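Local coordinates for protein 4-hydroxybutyrate coenzyme A transferase (Shewanella oneidensis, PDB 2OAS) that probably transfers coenzyme A between carboxylic acids such as acetate and 4-hydroxybutyrate, at residues Thr113-Val118 and Lys145-Ile150; Gln7-Ala12 and Lys32-Ala37; Glu20-His25 and Asp46-Leu51; His149-Met154 and Glu173-Leu178. One frame throughout, in Å; residues are numbered along the deposited sequence.

Contact 1 (Thr113-Val118 and Lys145-Ile150); sequences TAIIQV and KIIAHI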
loop_
_atom_site.group_PDB
_atom_site.type_symbol
_atom_site.label_atom_id
_atom_site.label_comp_id
_atom_site.label_asym_id
_atom_site.label_seq_id
_atom_site.Cartn_x
_atom_site.Cartn_y
_atom_site.Cartn_z
ATOM N N THR A 113 17.515 25.447 -3.605
ATOM C CA THR A 113 18.863 25.108 -3.176
ATOM C C THR A 113 18.882 23.936 -2.208
ATOM O O THR A 113 18.009 23.798 -1.346
ATOM C CB THR A 113 19.592 26.332 -2.530
ATOM O OG1 THR A 113 19.966 26.018 -1.196
ATOM C CG2 THR A 113 18.718 27.563 -2.540
ATOM N N ALA A 114 19.892 23.086 -2.359
ATOM C CA ALA A 114 20.054 21.914 -1.505
ATOM C C ALA A 114 21.281 22.057 -0.619
ATOM O O ALA A 114 22.385 22.304 -1.112
ATOM C CB ALA A 114 20.188 20.666 -2.352
ATOM N N ILE A 115 21.091 21.904 0.685
ATOM C CA ILE A 115 22.196 21.990 1.619
ATOM C C ILE A 115 22.669 20.564 1.849
ATOM O O ILE A 115 21.888 19.700 2.260
ATOM C CB ILE A 115 21.765 22.557 2.988
ATOM C CG1 ILE A 115 20.865 23.784 2.806
ATOM C CG2 ILE A 115 23.007 22.890 3.800
ATOM C CD1 ILE A 115 21.494 24.907 2.019
ATOM N N ILE A 116 23.947 20.306 1.602
ATOM C CA ILE A 116 24.430 18.953 1.785
ATOM C C ILE A 116 25.796 18.862 2.440
ATOM O O ILE A 116 26.528 19.837 2.505
ATOM C CB ILE A 116 24.471 18.215 0.433
ATOM C CG1 ILE A 116 25.474 18.882 -0.502
ATOM C CG2 ILE A 116 23.118 18.275 -0.223
ATOM C CD1 ILE A 116 25.583 18.194 -1.840
ATOM N N GLN A 117 26.121 17.676 2.937
ATOM C CA GLN A 117 27.401 17.420 3.577
ATOM C C GLN A 117 28.094 16.293 2.810
ATOM O O GLN A 117 27.557 15.181 2.729
ATOM C CB GLN A 117 27.194 16.979 5.014
ATOM C CG GLN A 117 28.494 16.875 5.779
ATOM C CD GLN A 117 28.298 16.530 7.223
ATOM O OE1 GLN A 117 29.238 16.548 8.007
ATOM N NE2 GLN A 117 27.061 16.216 7.592
ATOM N N VAL A 118 29.278 16.560 2.261
ATOM C CA VAL A 118 30.007 15.535 1.501
ATOM C C VAL A 118 31.446 15.309 1.927
ATOM O O VAL A 118 32.036 16.096 2.672
ATOM C CB VAL A 118 30.058 15.854 -0.008
ATOM C CG1 VAL A 118 28.657 15.972 -0.594
ATOM C CG2 VAL A 118 30.845 17.137 -0.231
ATOM N N LYS A 145 20.532 25.517 -7.105
ATOM C CA LYS A 145 21.937 25.660 -6.738
ATOM C C LYS A 145 22.239 24.742 -5.555
ATOM O O LYS A 145 21.330 24.367 -4.821
ATOM C CB LYS A 145 22.266 27.105 -6.370
ATOM C CG LYS A 145 21.521 27.655 -5.162
ATOM C CD LYS A 145 22.062 29.041 -4.819
ATOM C CE LYS A 145 21.322 29.677 -3.659
ATOM N NZ LYS A 145 19.925 30.026 -4.014
ATOM N N ILE A 146 23.503 24.370 -5.372
ATOM C CA ILE A 146 23.861 23.497 -4.258
ATOM C C ILE A 146 24.919 24.119 -3.346
ATOM O O ILE A 146 25.897 24.685 -3.817
ATOM C CB ILE A 146 24.379 22.128 -4.760
ATOM C CG1 ILE A 146 23.265 21.395 -5.513
ATOM C CG2 ILE A 146 24.838 21.277 -3.594
ATOM C CD1 ILE A 146 23.751 20.192 -6.283
ATOM N N ILE A 147 24.693 24.031 -2.037
ATOM C CA ILE A 147 25.623 24.556 -1.042
ATOM C C ILE A 147 26.106 23.338 -0.249
ATOM O O ILE A 147 25.353 22.736 0.505
ATOM C CB ILE A 147 24.924 25.572 -0.133
ATOM C CG1 ILE A 147 24.580 26.817 -0.960
ATOM C CG2 ILE A 147 25.820 25.941 1.057
ATOM C CD1 ILE A 147 23.756 27.838 -0.207
ATOM N N ALA A 148 27.364 22.981 -0.446
ATOM C CA ALA A 148 27.946 21.814 0.180
ATOM C C ALA A 148 28.925 22.093 1.300
ATOM O O ALA A 148 29.693 23.051 1.271
ATOM C CB ALA A 148 28.651 20.954 -0.885
ATOM N N HIS A 149 28.907 21.218 2.282
ATOM C CA HIS A 149 29.803 21.360 3.384
ATOM C C HIS A 149 30.764 20.195 3.272
ATOM O O HIS A 149 30.359 19.041 3.365
ATOM C CB HIS A 149 29.009 21.330 4.693
ATOM C CG HIS A 149 29.805 20.866 5.861
ATOM N ND1 HIS A 149 31.067 21.343 6.131
ATOM C CD2 HIS A 149 29.542 19.928 6.802
ATOM C CE1 HIS A 149 31.555 20.714 7.187
ATOM N NE2 HIS A 149 30.649 19.851 7.613
ATOM N N ILE A 150 32.029 20.497 3.023
ATOM C CA ILE A 150 33.031 19.455 2.894
ATOM C C ILE A 150 33.564 19.040 4.254
ATOM O O ILE A 150 34.198 19.829 4.964
ATOM C CB ILE A 150 34.192 19.910 2.018
ATOM C CG1 ILE A 150 33.662 20.258 0.623
ATOM C CG2 ILE A 150 35.259 18.813 1.978
ATOM C CD1 ILE A 150 34.711 20.774 -0.328
#
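T113-V118 and K145-I150 are neighbouring parallel strands in register from T113 beside K145 to V118 beside I150, their axes 4.5 Å apart and turned by 25°. Five backbone hydrogen bonds zip them together: A114 N to K145 O, I147 N to A114 O, I116 N to I147 O, H149 N to I116 O and V118 N to H149 O. A114, I146, I116, A148, V118 and I150 share one face of the sheet. There I116 places CG1 between its backbone N and carbonyl carbon (chi1 64°); from this position CG1 rests 3.8 Å from A148 CB, and CD1 reaches CG2 of I146 at 3.6 Å. V118 CG2 comes within 4.3 Å of I150 CG1. The pair belongs to the eight-stranded parallel sheet of the N-terminal alpha/beta domain; helix 136-142 packs on the face of I116 and I146, helix 32-41 on that of I115, I147 and H149. On this second face I115 lies alongside I147, CD1 4.1 Å from I147 CB. Q117, extended, runs beside H149 with its amide turned 30° from the imidazole; CG is 3.4 Å from H149 CD2, and the amide is fixed by N151 ND2 at OE1 and A29 O at NE2. With an alanine here, H149 would lose the CG and amide lying along its CD2 side, A29 O would probably lose its amide donor and N151 ND2 one of its two acceptors. K145 stretches along T113 and bends at its end, where NZ forms a salt bridge with E20 OE1.

Contact 2 (Gln7-Ala12 and Lys32-Ala37); sequences QSALEA and KVLLDA
The first turn of helix 9-13 meets the opening turns of helix 32-41 closely, the CA atoms of L10 and A37 standing 5.0 Å apart and those of A9 and L34 5.5 Å. Two alanines allow this: A9 CB and A37 CB touch at 3.6 Å, both pointing at the opposing helix. A37 CB also lies against the backbone at A9 C and L10 N, while A9 CB presses on the main chain of the other helix, 3.6 Å from V33 O. Larger apolar groups flank this alanine pair. V33 holds CG1 anti to its own backbone N (chi1 -180°), which sets that methyl 4.1 Å from A9 CB, while CG2 is turned to H149 and A176. L34 is modelled with an unusual first torsion of -108°; L34 CD1 lies 4.5 Å from A12 CB and nearer to A9 CB, and L34 CD2 packs on I115 and H149 of the sheet below. Y172 of strand 170-173 touches both A9 and V33, and I147 touches A12 and L34, so the two helices lie side by side on the same face of the parallel sheet. Polar groups pair within their own segment or outside the contact. S8 is the N-cap of helix 9-13, its OG accepting from E11 N at 3.2 Å, and K32 NZ bridges to D36 OD2 one turn on at 2.6 Å; D36 OD1 bonds S60 OG. No hydrogen bond or salt bridge passes between the segments, so what holds them is methyl-to-methyl and methyl-to-backbone packing over a small area.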
loop_
_atom_site.group_PDB
_atom_site.type_symbol
_atom_site.label_atom_id
_atom_site.label_comp_id
_atom_site.label_asym_id
_atom_site.label_seq_id
_atom_site.Cartn_x
_atom_site.Cartn_y
_atom_site.Cartn_z
ATOM N N GLN A 7 35.003 30.967 3.255
ATOM C CA GLN A 7 35.908 30.860 4.393
ATOM C C GLN A 7 35.142 30.629 5.687
ATOM O O GLN A 7 35.751 30.365 6.713
ATOM C CB GLN A 7 36.777 32.116 4.514
ATOM C CG GLN A 7 38.258 31.787 4.626
ATOM C CD GLN A 7 38.779 31.077 3.389
ATOM O OE1 GLN A 7 39.587 30.145 3.481
ATOM N NE2 GLN A 7 38.327 31.522 2.221
ATOM N N SER A 8 33.812 30.716 5.629
ATOM C CA SER A 8 32.972 30.485 6.806
ATOM C C SER A 8 31.613 29.925 6.394
ATOM O O SER A 8 31.161 30.143 5.266
ATOM C CB SER A 8 32.762 31.776 7.587
ATOM O OG SER A 8 31.934 32.667 6.866
ATOM N N ALA A 9 30.959 29.209 7.305
ATOM C CA ALA A 9 29.653 28.635 7.011
ATOM C C ALA A 9 28.639 29.719 6.671
ATOM O O ALA A 9 27.766 29.523 5.840
ATOM C CB ALA A 9 29.154 27.825 8.189
ATOM N N LEU A 10 28.759 30.867 7.323
ATOM C CA LEU A 10 27.833 31.972 7.078
ATOM C C LEU A 10 28.006 32.480 5.649
ATOM O O LEU A 10 27.039 32.857 4.993
ATOM C CB LEU A 10 28.099 33.092 8.083
ATOM C CG LEU A 10 26.951 34.046 8.425
ATOM C CD1 LEU A 10 27.416 35.015 9.508
ATOM C CD2 LEU A 10 26.497 34.800 7.198
ATOM N N GLU A 11 29.241 32.471 5.164
ATOM C CA GLU A 11 29.508 32.933 3.809
ATOM C C GLU A 11 28.843 32.012 2.784
ATOM O O GLU A 11 28.325 32.462 1.762
ATOM C CB GLU A 11 31.009 32.994 3.580
ATOM C CG GLU A 11 31.387 33.571 2.254
ATOM C CD GLU A 11 32.884 33.687 2.093
ATOM O OE1 GLU A 11 33.330 33.927 0.952
ATOM O OE2 GLU A 11 33.614 33.537 3.108
ATOM N N ALA A 12 28.838 30.725 3.077
ATOM C CA ALA A 12 28.226 29.748 2.199
ATOM C C ALA A 12 26.716 29.895 2.200
ATOM O O ALA A 12 26.078 29.893 1.148
ATOM C CB ALA A 12 28.610 28.335 2.654
ATOM N N LYS A 32 24.670 20.102 9.919
ATOM C CA LYS A 32 24.605 20.927 11.120
ATOM C C LYS A 32 25.452 22.203 11.020
ATOM O O LYS A 32 24.997 23.291 11.378
ATOM C CB LYS A 32 25.059 20.106 12.330
ATOM C CG LYS A 32 24.826 20.803 13.667
ATOM C CD LYS A 32 25.361 19.989 14.836
ATOM C CE LYS A 32 25.125 20.727 16.138
ATOM N NZ LYS A 32 25.684 22.104 16.058
ATOM N N VAL A 33 26.682 22.062 10.539
ATOM C CA VAL A 33 27.583 23.196 10.409
ATOM C C VAL A 33 26.964 24.303 9.575
ATOM O O VAL A 33 27.084 25.484 9.898
ATOM C CB VAL A 33 28.911 22.789 9.739
ATOM C CG1 VAL A 33 29.824 23.991 9.620
ATOM C CG2 VAL A 33 29.587 21.707 10.536
ATOM N N LEU A 34 26.301 23.920 8.495
ATOM C CA LEU A 34 25.666 24.880 7.606
ATOM C C LEU A 34 24.321 25.319 8.142
ATOM O O LEU A 34 23.975 26.486 8.054
ATOM C CB LEU A 34 25.493 24.265 6.215
ATOM C CG LEU A 34 26.386 24.765 5.072
ATOM C CD1 LEU A 34 27.788 25.060 5.562
ATOM C CD2 LEU A 34 26.407 23.711 3.938
ATOM N N LEU A 35 23.565 24.389 8.703
ATOM C CA LEU A 35 22.252 24.721 9.220
ATOM C C LEU A 35 22.350 25.680 10.410
ATOM O O LEU A 35 21.453 26.486 10.621
ATOM C CB LEU A 35 21.475 23.437 9.584
ATOM C CG LEU A 35 20.962 22.516 8.448
ATOM C CD1 LEU A 35 20.280 21.315 9.050
ATOM C CD2 LEU A 35 19.999 23.240 7.516
ATOM N N ASP A 36 23.435 25.614 11.178
ATOM C CA ASP A 36 23.582 26.536 12.307
ATOM C C ASP A 36 23.859 27.926 11.769
ATOM O O ASP A 36 23.424 28.912 12.351
ATOM C CB ASP A 36 24.710 26.111 13.255
ATOM C CG ASP A 36 24.310 24.939 14.153
ATOM O OD1 ASP A 36 23.118 24.560 14.153
ATOM O OD2 ASP A 36 25.185 24.404 14.865
ATOM N N ALA A 37 24.567 28.013 10.650
ATOM C CA ALA A 37 24.846 29.327 10.091
ATOM C C ALA A 37 23.553 29.914 9.511
ATOM O O ALA A 37 23.361 31.128 9.498
ATOM C CB ALA A 37 25.910 29.228 9.014
#

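Contact 3 (Glu20-His25 and Asp46-Leu51); sequences ETLWTH and DNITLL
W23 and L51 meet through the indole torsions: CG is anti to the backbone N (chi1 166°) and the ring is turned across the side chain (chi2 -97°), which brings CE3 to 3.7 Å from L51 CB and 3.5 Å from L51 O. T24 puts its methyl between its backbone N and carbonyl carbon, where CG2 touches L50 CD2 at 3.5 Å and OG1 donates to H25 O. On the face shared with W23, T21 CG2 lies 3.8 Å from L51 CD1; on the opposite one, L22 CD1 is 3.8 Å from I48 CG2. The strands are parallel, crossing at -31°. T49 N bonds to E20 O, L22 N to T49 O at 2.7 Å and L51 N to L22 O at 2.6 Å; the last link, T24 N to L51 O, is weak. A serine in place of W23 would probably open a gap beside L51 and leave F104 without the ring it meets edge-to-face. Strand 21-24, helix 32-41 and strand 48-52 make a beta-alpha-beta unit, flanked in the sheet by strand 113-118 next to 21-24 and strand 70-74 next to 48-52, with helix 136-142 against W23.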
loop_
_atom_site.group_PDB
_atom_site.type_symbol
_atom_site.label_atom_id
_atom_site.label_comp_id
_atom_site.label_asym_id
_atom_site.label_seq_id
_atom_site.Cartn_x
_atom_site.Cartn_y
_atom_site.Cartn_z
ATOM N N GLU A 20 12.949 31.314 -0.888
ATOM C CA GLU A 20 13.436 30.072 -1.475
ATOM C C GLU A 20 12.946 28.805 -0.776
ATOM O O GLU A 20 12.621 28.809 0.413
ATOM C CB GLU A 20 14.973 30.057 -1.517
ATOM C CG GLU A 20 15.585 31.113 -2.437
ATOM C CD GLU A 20 17.101 30.971 -2.582
ATOM O OE1 GLU A 20 17.728 31.827 -3.259
ATOM O OE2 GLU A 20 17.667 30.012 -2.028
ATOM N N THR A 21 12.865 27.733 -1.554
ATOM C CA THR A 21 12.473 26.436 -1.031
ATOM C C THR A 21 13.786 25.674 -0.960
ATOM O O THR A 21 14.470 25.496 -1.968
ATOM C CB THR A 21 11.527 25.677 -1.962
ATOM O OG1 THR A 21 10.329 26.439 -2.143
ATOM C CG2 THR A 21 11.181 24.332 -1.351
ATOM N N LEU A 22 14.130 25.250 0.245
ATOM C CA LEU A 22 15.360 24.547 0.496
ATOM C C LEU A 22 15.191 23.065 0.838
ATOM O O LEU A 22 14.156 22.620 1.365
ATOM C CB LEU A 22 16.093 25.231 1.657
ATOM C CG LEU A 22 16.459 26.716 1.543
ATOM C CD1 LEU A 22 17.054 27.194 2.852
ATOM C CD2 LEU A 22 17.444 26.930 0.404
ATOM N N TRP A 23 16.236 22.305 0.539
ATOM C CA TRP A 23 16.265 20.891 0.867
ATOM C C TRP A 23 17.531 20.682 1.669
ATOM O O TRP A 23 18.550 21.319 1.399
ATOM C CB TRP A 23 16.303 20.016 -0.383
ATOM C CG TRP A 23 16.673 18.612 -0.036
ATOM C CD1 TRP A 23 17.923 18.052 -0.104
ATOM C CD2 TRP A 23 15.812 17.612 0.512
ATOM N NE1 TRP A 23 17.889 16.762 0.364
ATOM C CE2 TRP A 23 16.602 16.461 0.743
ATOM C CE3 TRP A 23 14.446 17.567 0.819
ATOM C CZ2 TRP A 23 16.079 15.285 1.285
ATOM C CZ3 TRP A 23 13.920 16.392 1.360
ATOM C CH2 TRP A 23 14.740 15.265 1.580
ATOM N N THR A 24 17.466 19.806 2.659
ATOM C CA THR A 24 18.624 19.515 3.497
ATOM C C THR A 24 18.944 18.037 3.542
ATOM O O THR A 24 18.048 17.196 3.589
ATOM C CB THR A 24 18.400 19.995 4.972
ATOM O OG1 THR A 24 19.479 19.532 5.777
ATOM C CG2 THR A 24 17.085 19.445 5.538
ATOM N N HIS A 25 20.235 17.728 3.521
ATOM C CA HIS A 25 20.704 16.346 3.613
ATOM C C HIS A 25 20.041 15.874 4.909
ATOM O O HIS A 25 20.002 16.626 5.880
ATOM C CB HIS A 25 22.217 16.353 3.777
ATOM C CG HIS A 25 22.919 15.247 3.051
ATOM N ND1 HIS A 25 24.270 15.302 2.768
ATOM C CD2 HIS A 25 22.475 14.073 2.560
ATOM C CE1 HIS A 25 24.625 14.204 2.130
ATOM N NE2 HIS A 25 23.559 13.439 1.987
ATOM N N ASP A 46 13.009 35.828 4.719
ATOM C CA ASP A 46 11.639 35.484 5.062
ATOM C C ASP A 46 11.070 34.567 3.998
ATOM O O ASP A 46 11.640 34.413 2.913
ATOM C CB ASP A 46 10.753 36.727 5.209
ATOM C CG ASP A 46 10.560 37.454 3.909
ATOM O OD1 ASP A 46 9.645 38.313 3.824
ATOM O OD2 ASP A 46 11.338 37.157 2.970
ATOM N N ASN A 47 9.944 33.951 4.331
ATOM C CA ASN A 47 9.271 33.043 3.424
ATOM C C ASN A 47 10.189 31.917 2.995
ATOM O O ASN A 47 10.140 31.474 1.849
ATOM C CB ASN A 47 8.772 33.790 2.194
ATOM C CG ASN A 47 8.002 35.038 2.553
ATOM O OD1 ASN A 47 7.114 35.012 3.410
ATOM N ND2 ASN A 47 8.341 36.149 1.895
ATOM N N ILE A 48 11.029 31.454 3.914
ATOM C CA ILE A 48 11.941 30.361 3.620
ATOM C C ILE A 48 11.305 29.039 4.034
ATOM O O ILE A 48 10.941 28.867 5.188
ATOM C CB ILE A 48 13.277 30.510 4.384
ATOM C CG1 ILE A 48 14.036 31.742 3.880
ATOM C CG2 ILE A 48 14.127 29.255 4.201
ATOM C CD1 ILE A 48 14.430 31.690 2.420
ATOM N N THR A 49 11.154 28.122 3.074
ATOM C CA THR A 49 10.589 26.796 3.341
ATOM C C THR A 49 11.722 25.784 3.272
ATOM O O THR A 49 12.534 25.804 2.345
ATOM C CB THR A 49 9.539 26.386 2.310
ATOM O OG1 THR A 49 8.477 27.341 2.288
ATOM C CG2 THR A 49 8.962 25.028 2.666
ATOM N N LEU A 50 11.775 24.895 4.255
ATOM C CA LEU A 50 12.819 23.886 4.301
ATOM C C LEU A 50 12.240 22.481 4.288
ATOM O O LEU A 50 11.686 22.019 5.292
ATOM C CB LEU A 50 13.673 24.090 5.551
ATOM C CG LEU A 50 14.923 23.235 5.747
ATOM C CD1 LEU A 50 15.799 23.890 6.771
ATOM C CD2 LEU A 50 14.555 21.838 6.200
ATOM N N LEU A 51 12.381 21.812 3.140
ATOM C CA LEU A 51 11.905 20.438 2.949
ATOM C C LEU A 51 12.924 19.512 3.600
ATOM O O LEU A 51 14.126 19.776 3.557
ATOM C CB LEU A 51 11.781 20.120 1.453
ATOM C CG LEU A 51 10.629 20.752 0.663
ATOM C CD1 LEU A 51 10.813 20.543 -0.840
ATOM C CD2 LEU A 51 9.339 20.121 1.120
#

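Contact 4 (His149-Met154 and Glu173-Leu178); sequences HINPQM and EQSASL
E173 pairs with I150 as the one parallel bridge here, their CA atoms 4.5 Å apart, and its extended side chain lays OE2 3.5 Å from I150 CG2. Next, Q174 N donates to I150 O at 3.0 Å. Q174 O then meets H149 at the ring edge, 3.1 Å from CE1; Q174 CG passes by the same carbon, and its OE1 is hydrogen-bonded to Y172 OH. S175 sets OG against the ring of P152, 3.4 Å from CG. At A176 the main chain is gripped twice by one carboxamide, N151 OD1 accepting from A176 N and N151 ND2 donating to A176 O, both at 3.2 Å and both with the donor well out of the acceptor's carbonyl plane. OD1 also takes Q153 N, from the opposite face of the amide plane; with ND2 also held by Q117, the N151 group is fixed against rotation. L178 closes the run, CD1 3.8 Å from Q153 O and CD2 4.2 Å from CE of the selenomethionine M154, whose side chain it crosses at about a right angle. The N151-Q153 bond makes an Asx turn, built into the type I beta turn N151-M154 after a parallel sheet strand.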
loop_
_atom_site.group_PDB
_atom_site.type_symbol
_atom_site.label_atom_id
_atom_site.label_comp_id
_atom_site.label_asym_id
_atom_site.label_seq_id
_atom_site.Cartn_x
_atom_site.Cartn_y
_atom_site.Cartn_z
ATOM N N HIS A 149 28.907 21.218 2.282
ATOM C CA HIS A 149 29.803 21.360 3.384
ATOM C C HIS A 149 30.764 20.195 3.272
ATOM O O HIS A 149 30.359 19.041 3.365
ATOM C CB HIS A 149 29.009 21.330 4.693
ATOM C CG HIS A 149 29.805 20.866 5.861
ATOM N ND1 HIS A 149 31.067 21.343 6.131
ATOM C CD2 HIS A 149 29.542 19.928 6.802
ATOM C CE1 HIS A 149 31.555 20.714 7.187
ATOM N NE2 HIS A 149 30.649 19.851 7.613
ATOM N N ILE A 150 32.029 20.497 3.023
ATOM C CA ILE A 150 33.031 19.455 2.894
ATOM C C ILE A 150 33.564 19.040 4.254
ATOM O O ILE A 150 34.198 19.829 4.964
ATOM C CB ILE A 150 34.192 19.910 2.018
ATOM C CG1 ILE A 150 33.662 20.258 0.623
ATOM C CG2 ILE A 150 35.259 18.813 1.978
ATOM C CD1 ILE A 150 34.711 20.774 -0.328
ATOM N N ASN A 151 33.315 17.785 4.604
ATOM C CA ASN A 151 33.734 17.256 5.891
ATOM C C ASN A 151 34.587 16.028 5.754
ATOM O O ASN A 151 34.108 14.992 5.318
ATOM C CB ASN A 151 32.504 16.917 6.726
ATOM C CG ASN A 151 32.859 16.366 8.083
ATOM O OD1 ASN A 151 34.031 16.321 8.468
ATOM N ND2 ASN A 151 31.841 15.952 8.826
ATOM N N PRO A 152 35.868 16.131 6.116
ATOM C CA PRO A 152 36.815 15.019 6.046
ATOM C C PRO A 152 36.351 13.807 6.854
ATOM O O PRO A 152 36.885 12.713 6.697
ATOM C CB PRO A 152 38.090 15.614 6.619
ATOM C CG PRO A 152 38.028 17.022 6.165
ATOM C CD PRO A 152 36.573 17.388 6.422
ATOM N N GLN A 153 35.362 14.006 7.722
ATOM C CA GLN A 153 34.847 12.928 8.550
ATOM C C GLN A 153 33.782 12.144 7.790
ATOM O O GLN A 153 33.501 10.993 8.111
ATOM C CB GLN A 153 34.262 13.489 9.850
ATOM C CG GLN A 153 35.242 14.329 10.649
ATOM C CD GLN A 153 36.530 13.575 10.973
ATOM O OE1 GLN A 153 37.629 14.160 10.965
ATOM N NE2 GLN A 153 36.404 12.263 11.265
HETATM N N MSE A 154 33.189 12.755 6.774
HETATM C CA MSE A 154 32.171 12.050 6.017
HETATM C C MSE A 154 32.819 10.909 5.245
HETATM O O MSE A 154 33.725 11.125 4.434
HETATM C CB MSE A 154 31.462 12.995 5.041
HETATM C CG MSE A 154 30.250 12.383 4.346
HETATM SE SE MSE A 154 28.872 11.761 5.575
HETATM C CE MSE A 154 27.703 13.301 5.645
ATOM N N GLU A 173 34.642 24.200 3.960
ATOM C CA GLU A 173 35.271 23.002 4.484
ATOM C C GLU A 173 35.739 23.042 5.931
ATOM O O GLU A 173 36.464 23.945 6.333
ATOM C CB GLU A 173 36.454 22.632 3.602
ATOM C CG GLU A 173 37.217 21.412 4.073
ATOM C CD GLU A 173 38.454 21.150 3.230
ATOM O OE1 GLU A 173 39.384 21.992 3.272
ATOM O OE2 GLU A 173 38.489 20.117 2.529
ATOM N N GLN A 174 35.313 22.047 6.705
ATOM C CA GLN A 174 35.736 21.926 8.087
ATOM C C GLN A 174 35.362 20.540 8.613
ATOM O O GLN A 174 34.332 19.989 8.245
ATOM C CB GLN A 174 35.129 23.037 8.955
ATOM C CG GLN A 174 33.887 22.658 9.717
ATOM C CD GLN A 174 33.729 23.457 11.000
ATOM O OE1 GLN A 174 33.608 24.684 10.977
ATOM N NE2 GLN A 174 33.727 22.762 12.123
ATOM N N SER A 175 36.233 19.951 9.427
ATOM C CA SER A 175 35.966 18.642 10.001
ATOM C C SER A 175 34.990 18.824 11.145
ATOM O O SER A 175 35.198 19.659 12.031
ATOM C CB SER A 175 37.249 18.001 10.545
ATOM O OG SER A 175 38.119 17.599 9.507
ATOM N N ALA A 176 33.915 18.048 11.125
ATOM C CA ALA A 176 32.913 18.122 12.170
ATOM C C ALA A 176 32.534 16.709 12.557
ATOM O O ALA A 176 32.825 15.757 11.835
ATOM C CB ALA A 176 31.699 18.875 11.675
ATOM N N SER A 177 31.874 16.582 13.702
ATOM C CA SER A 177 31.454 15.277 14.195
ATOM C C SER A 177 30.143 14.838 13.562
ATOM O O SER A 177 29.258 15.655 13.315
ATOM C CB SER A 177 31.272 15.330 15.710
ATOM O OG SER A 177 30.258 16.250 16.060
ATOM N N LEU A 178 30.029 13.543 13.299
ATOM C CA LEU A 178 28.798 12.993 12.743
ATOM C C LEU A 178 28.017 12.444 13.917
ATOM O O LEU A 178 28.591 11.831 14.821
ATOM C CB LEU A 178 29.088 11.858 11.766
ATOM C CG LEU A 178 29.729 12.231 10.436
ATOM C CD1 LEU A 178 30.010 10.967 9.644
ATOM C CD2 LEU A 178 28.814 13.161 9.659
#

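In the fold
Contacts 1, 3 and 4 lie on one parallel sheet. Strands 113-118 and 21-24 join contact 1 to contact 3, with I115 N 2.7 Å from W23 O. Contact 4 starts where contact 1 ends: they share H149 and I150, and Q117 OE1 is 2.8 Å from N151 ND2. Contact 2 lies over this sheet, 10 Å from contact 1 centre to centre; L35 CD1 sits 3.8 Å from T24 OG1, and V33 CG2 3.7 Å from A176 CB, so helix 32-41 touches contacts 3 and 4 as well. Contacts 3 and 4 are 22 Å apart between centres. All four lie away from the coenzyme A-binding residues; the W23 side chain of contact 3 is about 12 Å from a bound coenzyme A.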